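Local atomic coordinates of putative glucarate dehydratase (Pseudomonas fluorescens, PDB entry 4IT1), a protein that probably catalyses the magnesium-dependent dehydration of D-glucarate to 5-dehydro-4-deoxy-D-glucarate, the first step of D-glucarate breakdown. Residues Ile58-Asp61 with Asn62-Gly66; Glu405-His408 with Asp409-Gly412. One frame throughout, in Å; residues are numbered along the deposited sequence.

Interaction 1: residues Ile58-Asp61 with Asn62-Gly66; sequences IESD and NGYIG
S60 and N62 meet side chain to side chain inside a tight turn: S60 OG lies 2.8 Å from N62 ND2, though the angle is too poor for a hydrogen bond. The hydroxyl is committed instead to the carbonyl of Y64, S60 OG to Y64 O being 2.9 Å. With OG set between its own backbone N and carbonyl carbon (chi1 45°), S60 presents hydroxyl and amide to the same acceptor, so Y64 O is gripped by two donors, the second being S60 N at 3.0 Å. The chain reverses here as a beta hairpin closed by a type I turn over S60-G63, with G63 N bonded to S60 O (3.1 Å); G63 then takes the positive phi (79°) of a G1 beta bulge. Further along the strands, I58 forms an antiparallel hydrogen-bonded pair with G66: I58 N donates to G66 O (2.8 Å), and G66 N returns a bond to I58 O. Only CB and CG1 of I58 approach G66 O, while the rest of the side chain leads away. Helix 128-148 packs against the hairpin, I58 on A139, S60 and Y64 on L143 and N62 on Y147.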
ATOM      1  N   ILE A  58     -11.921 -20.969   7.800  1.00 75.22           N
ATOM      2  CA  ILE A  58     -13.104 -20.149   7.565  1.00 80.33           C
ATOM      3  C   ILE A  58     -14.001 -20.875   6.563  1.00 86.50           C
ATOM      4  O   ILE A  58     -13.511 -21.573   5.675  1.00 75.49           O
ATOM      5  CB  ILE A  58     -12.737 -18.742   7.036  1.00 83.09           C
ATOM      6  CG1 ILE A  58     -11.726 -18.055   7.964  1.00 91.07           C
ATOM      7  CG2 ILE A  58     -13.978 -17.877   6.834  1.00 79.50           C
ATOM      8  CD1 ILE A  58     -12.253 -17.692   9.337  1.00 96.33           C
ATOM      9  N   GLU A  59     -15.310 -20.726   6.729  1.00 74.53           N
ATOM     10  CA  GLU A  59     -16.270 -21.292   5.796  1.00 77.03           C
ATOM     11  C   GLU A  59     -17.368 -20.274   5.534  1.00 75.40           C
ATOM     12  O   GLU A  59     -17.744 -19.490   6.416  1.00 62.88           O
ATOM     13  CB  GLU A  59     -16.853 -22.607   6.331  1.00 90.59           C
ATOM     14  CG  GLU A  59     -17.543 -23.472   5.281  1.00100.72           C
ATOM     15  CD  GLU A  59     -18.487 -24.503   5.881  1.00102.06           C
ATOM     16  OE1 GLU A  59     -18.254 -25.715   5.674  1.00 97.02           O
ATOM     17  OE2 GLU A  59     -19.461 -24.104   6.560  1.00 93.83           O
ATOM     18  N   SER A  60     -17.871 -20.294   4.305  1.00 75.66           N
ATOM     19  CA  SER A  60     -18.886 -19.356   3.851  1.00 84.95           C
ATOM     20  C   SER A  60     -20.218 -20.067   3.631  1.00 82.19           C
ATOM     21  O   SER A  60     -20.259 -21.301   3.569  1.00 82.19           O
ATOM     22  CB  SER A  60     -18.419 -18.713   2.549  1.00 95.31           C
ATOM     23  OG  SER A  60     -17.892 -19.695   1.664  1.00 87.83           O
ATOM     24  N   ASP A  61     -21.295 -19.287   3.500  1.00 78.68           N
ATOM     25  CA  ASP A  61     -22.646 -19.822   3.262  1.00 87.19           C
ATOM     26  C   ASP A  61     -22.787 -20.649   1.973  1.00 89.56           C
ATOM     27  O   ASP A  61     -23.704 -21.463   1.854  1.00 97.30           O
ATOM     28  CB  ASP A  61     -23.703 -18.703   3.305  1.00 83.44           C
ATOM     29  CG  ASP A  61     -23.449 -17.593   2.285  1.00 92.59           C
ATOM     30  OD1 ASP A  61     -22.639 -17.780   1.347  1.00 99.30           O
ATOM     31  OD2 ASP A  61     -24.078 -16.519   2.422  1.00 78.54           O
ATOM     32  N   ASN A  62     -21.878 -20.429   1.024  1.00 81.16           N
ATOM     33  CA  ASN A  62     -21.860 -21.157  -0.246  1.00 76.46           C
ATOM     34  C   ASN A  62     -20.759 -22.222  -0.339  1.00 78.50           C
ATOM     35  O   ASN A  62     -20.353 -22.617  -1.437  1.00 74.44           O
ATOM     36  CB  ASN A  62     -21.802 -20.188  -1.443  1.00 87.34           C
ATOM     37  CG  ASN A  62     -20.709 -19.131  -1.313  1.00 96.18           C
ATOM     38  OD1 ASN A  62     -20.744 -18.110  -2.000  1.00 93.24           O
ATOM     39  ND2 ASN A  62     -19.736 -19.368  -0.441  1.00 94.99           N
ATOM     40  N   GLY A  63     -20.276 -22.673   0.816  1.00 66.44           N
ATOM     41  CA  GLY A  63     -19.363 -23.815   0.882  1.00 63.52           C
ATOM     42  C   GLY A  63     -17.894 -23.607   0.547  1.00 70.51           C
ATOM     43  O   GLY A  63     -17.141 -24.584   0.453  1.00 68.74           O
ATOM     44  N   TYR A  64     -17.468 -22.357   0.373  1.00 71.06           N
ATOM     45  CA  TYR A  64     -16.046 -22.086   0.123  1.00 86.23           C
ATOM     46  C   TYR A  64     -15.254 -21.966   1.428  1.00 84.79           C
ATOM     47  O   TYR A  64     -15.761 -21.438   2.424  1.00 74.87           O
ATOM     48  CB  TYR A  64     -15.855 -20.849  -0.765  1.00 87.19           C
ATOM     49  CG  TYR A  64     -16.503 -20.964  -2.130  1.00 90.91           C
ATOM     50  CD1 TYR A  64     -16.028 -21.869  -3.082  1.00 86.39           C
ATOM     51  CD2 TYR A  64     -17.592 -20.163  -2.471  1.00 96.54           C
ATOM     52  CE1 TYR A  64     -16.624 -21.973  -4.329  1.00 88.32           C
ATOM     53  CE2 TYR A  64     -18.196 -20.262  -3.713  1.00 97.26           C
ATOM     54  CZ  TYR A  64     -17.707 -21.165  -4.638  1.00 95.81           C
ATOM     55  OH  TYR A  64     -18.306 -21.258  -5.872  1.00105.05           O
ATOM     56  N   ILE A  65     -14.018 -22.468   1.409  1.00 83.93           N
ATOM     57  CA  ILE A  65     -13.165 -22.551   2.602  1.00 84.21           C
ATOM     58  C   ILE A  65     -11.848 -21.760   2.466  1.00 90.34           C
ATOM     59  O   ILE A  65     -11.038 -22.024   1.565  1.00 79.50           O
ATOM     60  CB  ILE A  65     -12.867 -24.026   2.985  1.00 91.97           C
ATOM     61  CG1 ILE A  65     -14.146 -24.739   3.445  1.00 91.75           C
ATOM     62  CG2 ILE A  65     -11.801 -24.109   4.074  1.00 96.67           C
ATOM     63  CD1 ILE A  65     -14.042 -26.254   3.497  1.00 93.13           C
ATOM     64  N   GLY A  66     -11.650 -20.800   3.374  1.00 85.64           N
ATOM     65  CA  GLY A  66     -10.401 -20.032   3.476  1.00 77.85           C
ATOM     66  C   GLY A  66      -9.543 -20.464   4.656  1.00 69.06           C
ATOM     67  O   GLY A  66     -10.052 -20.674   5.756  1.00 70.87           O
TER

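Interaction 2: residues Glu405-His408 with Asp409-Gly412; sequences ELDH and DQLG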
ATOM      1  N   GLU A 405      -5.504 -27.847   0.838  1.00 67.86           N
ATOM      2  CA  GLU A 405      -6.636 -28.431   1.558  1.00 85.22           C
ATOM      3  C   GLU A 405      -6.214 -29.079   2.878  1.00 77.47           C
ATOM      4  O   GLU A 405      -5.205 -29.787   2.941  1.00 74.32           O
ATOM      5  CB  GLU A 405      -7.401 -29.421   0.665  1.00 83.87           C
ATOM      6  CG  GLU A 405      -8.311 -28.734  -0.350  1.00 94.88           C
ATOM      7  CD  GLU A 405      -8.937 -29.684  -1.356  1.00 96.79           C
ATOM      8  OE1 GLU A 405      -8.606 -30.888  -1.355  1.00 92.72           O
ATOM      9  OE2 GLU A 405      -9.769 -29.214  -2.161  1.00 98.39           O
ATOM     10  N   LEU A 406      -6.996 -28.819   3.925  1.00 79.17           N
ATOM     11  CA  LEU A 406      -6.722 -29.354   5.259  1.00 84.95           C
ATOM     12  C   LEU A 406      -6.937 -30.855   5.355  1.00 84.74           C
ATOM     13  O   LEU A 406      -8.030 -31.354   5.080  1.00 95.33           O
ATOM     14  CB  LEU A 406      -7.590 -28.664   6.314  1.00 85.62           C
ATOM     15  CG  LEU A 406      -7.065 -27.415   7.021  1.00 92.04           C
ATOM     16  CD1 LEU A 406      -8.044 -27.023   8.112  1.00 84.84           C
ATOM     17  CD2 LEU A 406      -5.681 -27.635   7.616  1.00 85.08           C
ATOM     18  N   ASP A 407      -5.884 -31.565   5.745  1.00 84.76           N
ATOM     19  CA  ASP A 407      -5.989 -32.964   6.133  1.00 83.90           C
ATOM     20  C   ASP A 407      -6.473 -33.002   7.586  1.00 86.15           C
ATOM     21  O   ASP A 407      -5.672 -32.892   8.522  1.00 82.48           O
ATOM     22  CB  ASP A 407      -4.630 -33.660   5.974  1.00 87.69           C
ATOM     23  CG  ASP A 407      -4.697 -35.170   6.191  1.00 92.15           C
ATOM     24  OD1 ASP A 407      -5.681 -35.674   6.777  1.00 95.57           O
ATOM     25  OD2 ASP A 407      -3.742 -35.861   5.776  1.00 86.78           O
ATOM     26  N   HIS A 408      -7.786 -33.148   7.764  1.00 85.12           N
ATOM     27  CA  HIS A 408      -8.417 -33.109   9.089  1.00 83.28           C
ATOM     28  C   HIS A 408      -7.941 -34.206  10.040  1.00 88.70           C
ATOM     29  O   HIS A 408      -8.063 -34.070  11.261  1.00 91.67           O
ATOM     30  CB  HIS A 408      -9.935 -33.160   8.955  1.00 80.94           C
ATOM     31  CG  HIS A 408     -10.555 -31.844   8.615  1.00 92.93           C
ATOM     32  ND1 HIS A 408     -10.277 -31.170   7.446  1.00102.57           N
ATOM     33  CD2 HIS A 408     -11.452 -31.081   9.285  1.00106.62           C
ATOM     34  CE1 HIS A 408     -10.972 -30.047   7.412  1.00108.79           C
ATOM     35  NE2 HIS A 408     -11.693 -29.969   8.515  1.00105.98           N
ATOM     36  N   ASP A 409      -7.403 -35.286   9.474  1.00 93.57           N
ATOM     37  CA  ASP A 409      -6.805 -36.367  10.260  1.00103.68           C
ATOM     38  C   ASP A 409      -5.457 -35.948  10.833  1.00 98.03           C
ATOM     39  O   ASP A 409      -5.212 -36.112  12.027  1.00 98.83           O
ATOM     40  CB  ASP A 409      -6.649 -37.642   9.419  1.00105.59           C
ATOM     41  CG  ASP A 409      -7.979 -38.328   9.132  1.00112.73           C
ATOM     42  OD1 ASP A 409      -9.053 -37.746   9.415  1.00 96.30           O
ATOM     43  OD2 ASP A 409      -7.944 -39.465   8.614  1.00114.41           O
ATOM     44  N   GLN A 410      -4.590 -35.409   9.974  1.00 94.55           N
ATOM     45  CA  GLN A 410      -3.306 -34.858  10.404  1.00 80.29           C
ATOM     46  C   GLN A 410      -3.512 -33.691  11.368  1.00 77.01           C
ATOM     47  O   GLN A 410      -2.738 -33.525  12.314  1.00 75.85           O
ATOM     48  CB  GLN A 410      -2.480 -34.408   9.201  1.00 75.91           C
ATOM     49  CG  GLN A 410      -1.722 -35.524   8.496  1.00 77.85           C
ATOM     50  CD  GLN A 410      -0.503 -36.006   9.262  1.00 74.94           C
ATOM     51  OE1 GLN A 410      -0.380 -37.194   9.557  1.00 69.70           O
ATOM     52  NE2 GLN A 410       0.408 -35.090   9.582  1.00 74.84           N
ATOM     53  N   LEU A 411      -4.562 -32.900  11.124  1.00 71.46           N
ATOM     54  CA  LEU A 411      -4.946 -31.789  11.995  1.00 68.68           C
ATOM     55  C   LEU A 411      -5.234 -32.260  13.421  1.00 75.24           C
ATOM     56  O   LEU A 411      -4.560 -31.834  14.365  1.00 86.38           O
ATOM     57  CB  LEU A 411      -6.159 -31.039  11.428  1.00 71.01           C
ATOM     58  CG  LEU A 411      -6.653 -29.820  12.221  1.00 73.63           C
ATOM     59  CD1 LEU A 411      -5.676 -28.656  12.103  1.00 78.97           C
ATOM     60  CD2 LEU A 411      -8.051 -29.397  11.786  1.00 58.74           C
ATOM     61  N   GLY A 412      -6.232 -33.133  13.566  1.00 73.52           N
ATOM     62  CA  GLY A 412      -6.567 -33.749  14.851  1.00 65.63           C
ATOM     63  C   GLY A 412      -5.360 -34.335  15.571  1.00 65.76           C
ATOM     64  O   GLY A 412      -5.238 -34.212  16.793  1.00 68.91           O
TER
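D407 caps the start of the helix, one carboxylate oxygen facing two backbone amides. D407 OD1 accepts from D409 N at 3.2 Å and from Q410 N at 3.4 Å; both bonds are weak, the second much the straighter (169° at the hydrogen). This is an N-cap, and it depends on CG standing anti to the backbone N of D407 (chi1 -173°), which carries OD1 to the amides of D409 and Q410. CG of Q410 lies against the other oxygen, D407 OD2, at 3.4 Å. Q410 is bent at chi2 (-74°) and sends its amide elsewhere, NE2 to the carbonyls of D378 and E380 and OE1 to K413. With an alanine at D407, the amides of D409 and Q410 would probably be left without their side-chain acceptor and Q410 CG without the carboxylate it rests against. The amide dipoles of the helix end may also stabilise the negative charge of the acid. Main-chain bonds continue the turn, L411 N to D407 O (2.8 Å) and G412 N to H408 O, while others tie E405 to K383 and D407 to V381. H408 turns its ring edge to the preceding chain, ND1 donating to L406 O at 3.3 Å, the oxygen near the imidazole plane but the donor well above the plane of that carbonyl. L406 CD1 and L411 CD2 make a loose apolar contact at 4.4 Å. The start of helix 408-421 thus lies against strand 50-60, with L406 and L411 on I55 and L406 and H408 on E57.

Interaction 1 comes first along the chain, and interaction 2 opens some 340 residues later, yet their centres are about 17 Å apart and their nearest atoms about 6 Å, without touching. Strand 50-60 relates them: its end forms one arm of the 58-66 hairpin, and I55 and E57, a few residues earlier, receive side chains from 405-412. The central strand of the three-stranded antiparallel sheet thus meets helix 128-148 near the hairpin and the start of helix 408-421 further back. As in other enolase-superfamily members, the C-terminal part of the chain returns to the N-terminal domain; both contacts lie away from the magnesium site.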